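Local atomic coordinates of major capsid protein (Norovirus Hu/GI.7/TCH-060/USA/2003, PDB entry 4P25), a protein that forms the norovirus capsid, its protruding domain, the part studied here, binding histo-blood group antigen glycans such as Lewis Y. Residues A[17-25]-A[59-67]. Numbering follows the deposited sequence.
Sequences NLANSRVPA and VSASQVARI
A61 meets A19 methyl to methyl, the two CB atoms 3.9 Å apart. Close by, a water within hydrogen-bonding distance of N20 O (2.9 Å) and A61 O (3.2 Å) links two loops that share no direct hydrogen bond. The turn that presents A61 is braced from within: S60 OG accepts from the backbone N of S62 in an ST turn, and Q63 OE1 takes the N-H of S60. E226 of the second subunit hydrogen-bonds S60 OG.

V64 carries most of the buried surface on its segment. Its CG1, anti to the backbone N (chi1 169°), lies against the backbone from S21 to V23, nearest S21 O at 3.3 Å, while CG2 lies farther from that oxygen. The backbone it meets is shaped by an Asx turn, in which N20 OD1 receives R22 N (2.8 Å) on an in-plane lone pair. A65 has a positive phi of 59°; its CB lies 3.5 Å from R22 O and also touches P24 CD.

R22 is salt-bridged to D103. N20, S21 and R22 pack on C221 of strand 218-221, in the seven-stranded sheet of the P1 subdomain. V64 rests on Q225 of helix 225-234. Beyond A65 the chain enters strand 66-73 of the six-stranded P2 sheet, placing the contact at the P1-P2 junction; there strand 66-73 pairs with strand 154-163, whose T158 touches P24.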
ATOM      1  N   ASN A  17       6.011   1.006  10.479  1.00 14.88           N
ATOM      2  CA  ASN A  17       5.882   0.118   9.316  1.00 14.29           C
ATOM      3  C   ASN A  17       4.414  -0.122   8.929  1.00 10.93           C
ATOM      4  O   ASN A  17       4.110  -1.016   8.138  1.00 13.09           O
ATOM      5  CB  ASN A  17       6.573  -1.233   9.554  1.00 15.83           C
ATOM      6  CG  ASN A  17       8.059  -1.210   9.236  1.00 21.39           C
ATOM      7  OD1 ASN A  17       8.540  -0.354   8.496  1.00 20.67           O
ATOM      8  ND2 ASN A  17       8.793  -2.170   9.792  1.00 21.54           N
ATOM      9  N   LEU A  18       3.510   0.681   9.480  1.00  9.76           N
ATOM     10  CA  LEU A  18       2.089   0.584   9.143  1.00 11.35           C
ATOM     11  C   LEU A  18       1.648   1.728   8.240  1.00  8.77           C
ATOM     12  O   LEU A  18       2.122   2.858   8.390  1.00 10.53           O
ATOM     13  CB  LEU A  18       1.236   0.568  10.413  1.00 10.20           C
ATOM     14  CG  LEU A  18       1.427  -0.669  11.289  1.00 14.50           C
ATOM     15  CD1 LEU A  18       0.570  -0.588  12.544  1.00 20.46           C
ATOM     16  CD2 LEU A  18       1.102  -1.918  10.480  1.00 20.63           C
ATOM     17  N   ALA A  19       0.740   1.432   7.309  1.00  8.19           N
ATOM     18  CA  ALA A  19       0.243   2.425   6.360  1.00  7.34           C
ATOM     19  C   ALA A  19      -0.954   3.222   6.876  1.00  7.00           C
ATOM     20  O   ALA A  19      -1.789   2.710   7.615  1.00  8.38           O
ATOM     21  CB  ALA A  19      -0.119   1.753   5.032  1.00  9.92           C
ATOM     22  N   ASN A  20      -1.033   4.482   6.466  1.00  6.37           N
ATOM     23  CA  ASN A  20      -2.239   5.270   6.653  1.00  5.38           C
ATOM     24  C   ASN A  20      -3.369   4.645   5.830  1.00  5.70           C
ATOM     25  O   ASN A  20      -3.136   4.087   4.746  1.00  8.53           O
ATOM     26  CB  ASN A  20      -1.991   6.710   6.195  1.00  5.77           C
ATOM     27  CG  ASN A  20      -2.968   7.698   6.805  1.00  5.91           C
ATOM     28  OD1 ASN A  20      -4.138   7.772   6.404  1.00  8.75           O
ATOM     29  ND2 ASN A  20      -2.482   8.499   7.750  1.00  7.96           N
ATOM     30  N   SER A  21      -4.587   4.735   6.348  1.00  6.41           N
ATOM     31  CA  SER A  21      -5.741   4.166   5.668  1.00  6.89           C
ATOM     32  C   SER A  21      -6.534   5.196   4.867  1.00  6.77           C
ATOM     33  O   SER A  21      -7.526   4.843   4.223  1.00  8.34           O
ATOM     34  CB  SER A  21      -6.648   3.484   6.685  1.00  8.50           C
ATOM     35  OG  SER A  21      -7.004   4.370   7.740  1.00  8.38           O
ATOM     36  N   ARG A  22      -6.104   6.457   4.896  1.00  6.65           N
ATOM     37  CA  ARG A  22      -6.799   7.527   4.168  1.00  6.01           C
ATOM     38  C   ARG A  22      -5.965   8.176   3.060  1.00  8.95           C
ATOM     39  O   ARG A  22      -6.513   8.787   2.142  1.00 10.57           O
ATOM     40  CB  ARG A  22      -7.349   8.591   5.132  1.00  7.11           C
ATOM     41  CG  ARG A  22      -8.487   8.068   6.021  1.00  6.80           C
ATOM     42  CD  ARG A  22      -8.985   9.135   7.002  1.00  8.39           C
ATOM     43  NE  ARG A  22      -9.777  10.171   6.340  1.00 10.89           N
ATOM     44  CZ  ARG A  22      -9.651  11.478   6.560  1.00  9.00           C
ATOM     45  NH1 ARG A  22      -8.756  11.940   7.425  1.00  9.70           N
ATOM     46  NH2 ARG A  22     -10.431  12.331   5.910  1.00  9.69           N
ATOM     47  N   VAL A  23      -4.645   8.038   3.144  1.00  9.22           N
ATOM     48  CA  VAL A  23      -3.747   8.455   2.068  1.00  8.25           C
ATOM     49  C   VAL A  23      -2.652   7.406   1.909  1.00  8.34           C
ATOM     50  O   VAL A  23      -2.363   6.671   2.857  1.00  9.76           O
ATOM     51  CB  VAL A  23      -3.107   9.856   2.323  1.00 10.37           C
ATOM     52  CG1 VAL A  23      -4.129  10.978   2.119  1.00 11.60           C
ATOM     53  CG2 VAL A  23      -2.446   9.920   3.705  1.00 10.79           C
ATOM     54  N   PRO A  24      -2.047   7.315   0.713  1.00 10.21           N
ATOM     55  CA  PRO A  24      -0.959   6.354   0.486  1.00 11.30           C
ATOM     56  C   PRO A  24       0.351   6.849   1.095  1.00 10.16           C
ATOM     57  O   PRO A  24       1.180   7.464   0.420  1.00 15.15           O
ATOM     58  CB  PRO A  24      -0.870   6.281  -1.042  1.00 12.35           C
ATOM     59  CG  PRO A  24      -1.396   7.592  -1.518  1.00 16.04           C
ATOM     60  CD  PRO A  24      -2.451   8.002  -0.526  1.00 11.15           C
ATOM     61  N   ALA A  25       0.514   6.578   2.381  1.00  9.10           N
ATOM     62  CA  ALA A  25       1.643   7.083   3.147  1.00  7.81           C
ATOM     63  C   ALA A  25       1.826   6.183   4.352  1.00 10.05           C
ATOM     64  O   ALA A  25       0.925   5.421   4.708  1.00 11.60           O
ATOM     65  CB  ALA A  25       1.377   8.518   3.599  1.00 11.14           C
ATOM     66  N   VAL A  59      -9.415  -3.271   1.249  1.00 10.18           N
ATOM     67  CA  VAL A  59      -8.600  -4.190   2.034  1.00  8.75           C
ATOM     68  C   VAL A  59      -7.112  -3.831   1.998  1.00 10.59           C
ATOM     69  O   VAL A  59      -6.432  -3.882   3.020  1.00  8.94           O
ATOM     70  CB  VAL A  59      -8.797  -5.639   1.550  1.00 11.58           C
ATOM     71  CG1 VAL A  59      -7.877  -6.592   2.296  1.00 17.17           C
ATOM     72  CG2 VAL A  59     -10.232  -6.044   1.736  1.00 16.57           C
ATOM     73  N   SER A  60      -6.612  -3.456   0.826  1.00  8.66           N
ATOM     74  CA  SER A  60      -5.181  -3.237   0.656  1.00  7.42           C
ATOM     75  C   SER A  60      -4.761  -1.774   0.750  1.00  6.26           C
ATOM     76  O   SER A  60      -5.481  -0.880   0.303  1.00  8.06           O
ATOM     77  CB  SER A  60      -4.740  -3.789  -0.700  1.00  7.45           C
ATOM     78  OG  SER A  60      -3.345  -3.594  -0.926  1.00  9.58           O
ATOM     79  N   ALA A  61      -3.571  -1.549   1.301  1.00  7.35           N
ATOM     80  CA  ALA A  61      -2.991  -0.213   1.349  1.00  6.85           C
ATOM     81  C   ALA A  61      -2.822   0.371  -0.055  1.00  9.62           C
ATOM     82  O   ALA A  61      -2.809   1.596  -0.229  1.00  8.78           O
ATOM     83  CB  ALA A  61      -1.652  -0.232   2.100  1.00  7.70           C
ATOM     84  N   SER A  62      -2.702  -0.499  -1.057  1.00  8.04           N
ATOM     85  CA  SER A  62      -2.567  -0.029  -2.433  1.00  7.31           C
ATOM     86  C   SER A  62      -3.902   0.207  -3.140  1.00  9.13           C
ATOM     87  O   SER A  62      -3.933   0.431  -4.350  1.00  8.81           O
ATOM     88  CB  SER A  62      -1.635  -0.942  -3.243  1.00  8.97           C
ATOM     89  OG  SER A  62      -0.298  -0.790  -2.782  1.00 10.23           O
ATOM     90  N   GLN A  63      -4.990   0.190  -2.370  1.00  7.46           N
ATOM     91  CA  GLN A  63      -6.309   0.623  -2.851  1.00  7.39           C
ATOM     92  C   GLN A  63      -6.727   1.957  -2.216  1.00  7.98           C
ATOM     93  O   GLN A  63      -7.745   2.539  -2.590  1.00  8.74           O
ATOM     94  CB  GLN A  63      -7.368  -0.443  -2.548  1.00  7.14           C
ATOM     95  CG  GLN A  63      -7.290  -1.694  -3.435  1.00  8.58           C
ATOM     96  CD  GLN A  63      -8.023  -2.901  -2.846  1.00  9.80           C
ATOM     97  OE1 GLN A  63      -8.016  -3.124  -1.631  1.00 10.57           O
ATOM     98  NE2 GLN A  63      -8.640  -3.699  -3.717  1.00 13.06           N
ATOM     99  N   VAL A  64      -5.934   2.442  -1.260  1.00  7.88           N
ATOM    100  CA  VAL A  64      -6.296   3.631  -0.475  1.00  6.76           C
ATOM    101  C   VAL A  64      -6.164   4.947  -1.250  1.00  6.62           C
ATOM    102  O   VAL A  64      -5.090   5.269  -1.777  1.00  7.86           O
ATOM    103  CB  VAL A  64      -5.432   3.696   0.800  1.00  6.23           C
ATOM    104  CG1 VAL A  64      -5.582   5.046   1.515  1.00  8.79           C
ATOM    105  CG2 VAL A  64      -5.769   2.524   1.731  1.00  8.13           C
ATOM    106  N   ALA A  65      -7.261   5.698  -1.315  1.00  7.34           N
ATOM    107  CA  ALA A  65      -7.311   7.012  -1.985  1.00  7.53           C
ATOM    108  C   ALA A  65      -6.936   6.939  -3.461  1.00  6.56           C
ATOM    109  O   ALA A  65      -6.121   7.728  -3.954  1.00  7.24           O
ATOM    110  CB  ALA A  65      -6.449   8.049  -1.254  1.00  7.45           C
ATOM    111  N   ARG A  66      -7.545   5.992  -4.164  1.00  8.50           N
ATOM    112  CA  ARG A  66      -7.325   5.844  -5.592  1.00  9.20           C
ATOM    113  C   ARG A  66      -8.639   6.003  -6.331  1.00  7.71           C
ATOM    114  O   ARG A  66      -9.713   5.868  -5.739  1.00  8.07           O
ATOM    115  CB  ARG A  66      -6.675   4.497  -5.895  1.00 10.04           C
ATOM    116  CG  ARG A  66      -5.364   4.324  -5.142  1.00 16.41           C
ATOM    117  CD  ARG A  66      -4.643   3.093  -5.588  1.00 21.48           C
ATOM    118  NE  ARG A  66      -4.058   3.275  -6.908  1.00 19.30           N
ATOM    119  CZ  ARG A  66      -3.604   2.282  -7.664  1.00 26.94           C
ATOM    120  NH1 ARG A  66      -3.680   1.027  -7.232  1.00 16.08           N
ATOM    121  NH2 ARG A  66      -3.088   2.542  -8.857  1.00 22.31           N
ATOM    122  N   ILE A  67      -8.540   6.338  -7.615  1.00  6.55           N
ATOM    123  CA  ILE A  67      -9.701   6.599  -8.455  1.00  7.10           C
ATOM    124  C   ILE A  67      -9.492   5.943  -9.808  1.00  8.33           C
ATOM    125  O   ILE A  67      -8.382   5.955 -10.354  1.00  9.05           O
ATOM    126  CB  ILE A  67      -9.917   8.117  -8.666  1.00  8.16           C
ATOM    127  CG1 ILE A  67     -10.170   8.825  -7.332  1.00  8.23           C
ATOM    128  CG2 ILE A  67     -11.089   8.375  -9.606  1.00 11.13           C
ATOM    129  CD1 ILE A  67     -10.299  10.328  -7.456  1.00 10.02           C
TER
HETATM  130  O   HOH W   1      -1.833   3.443   2.205  1.00 13.03           O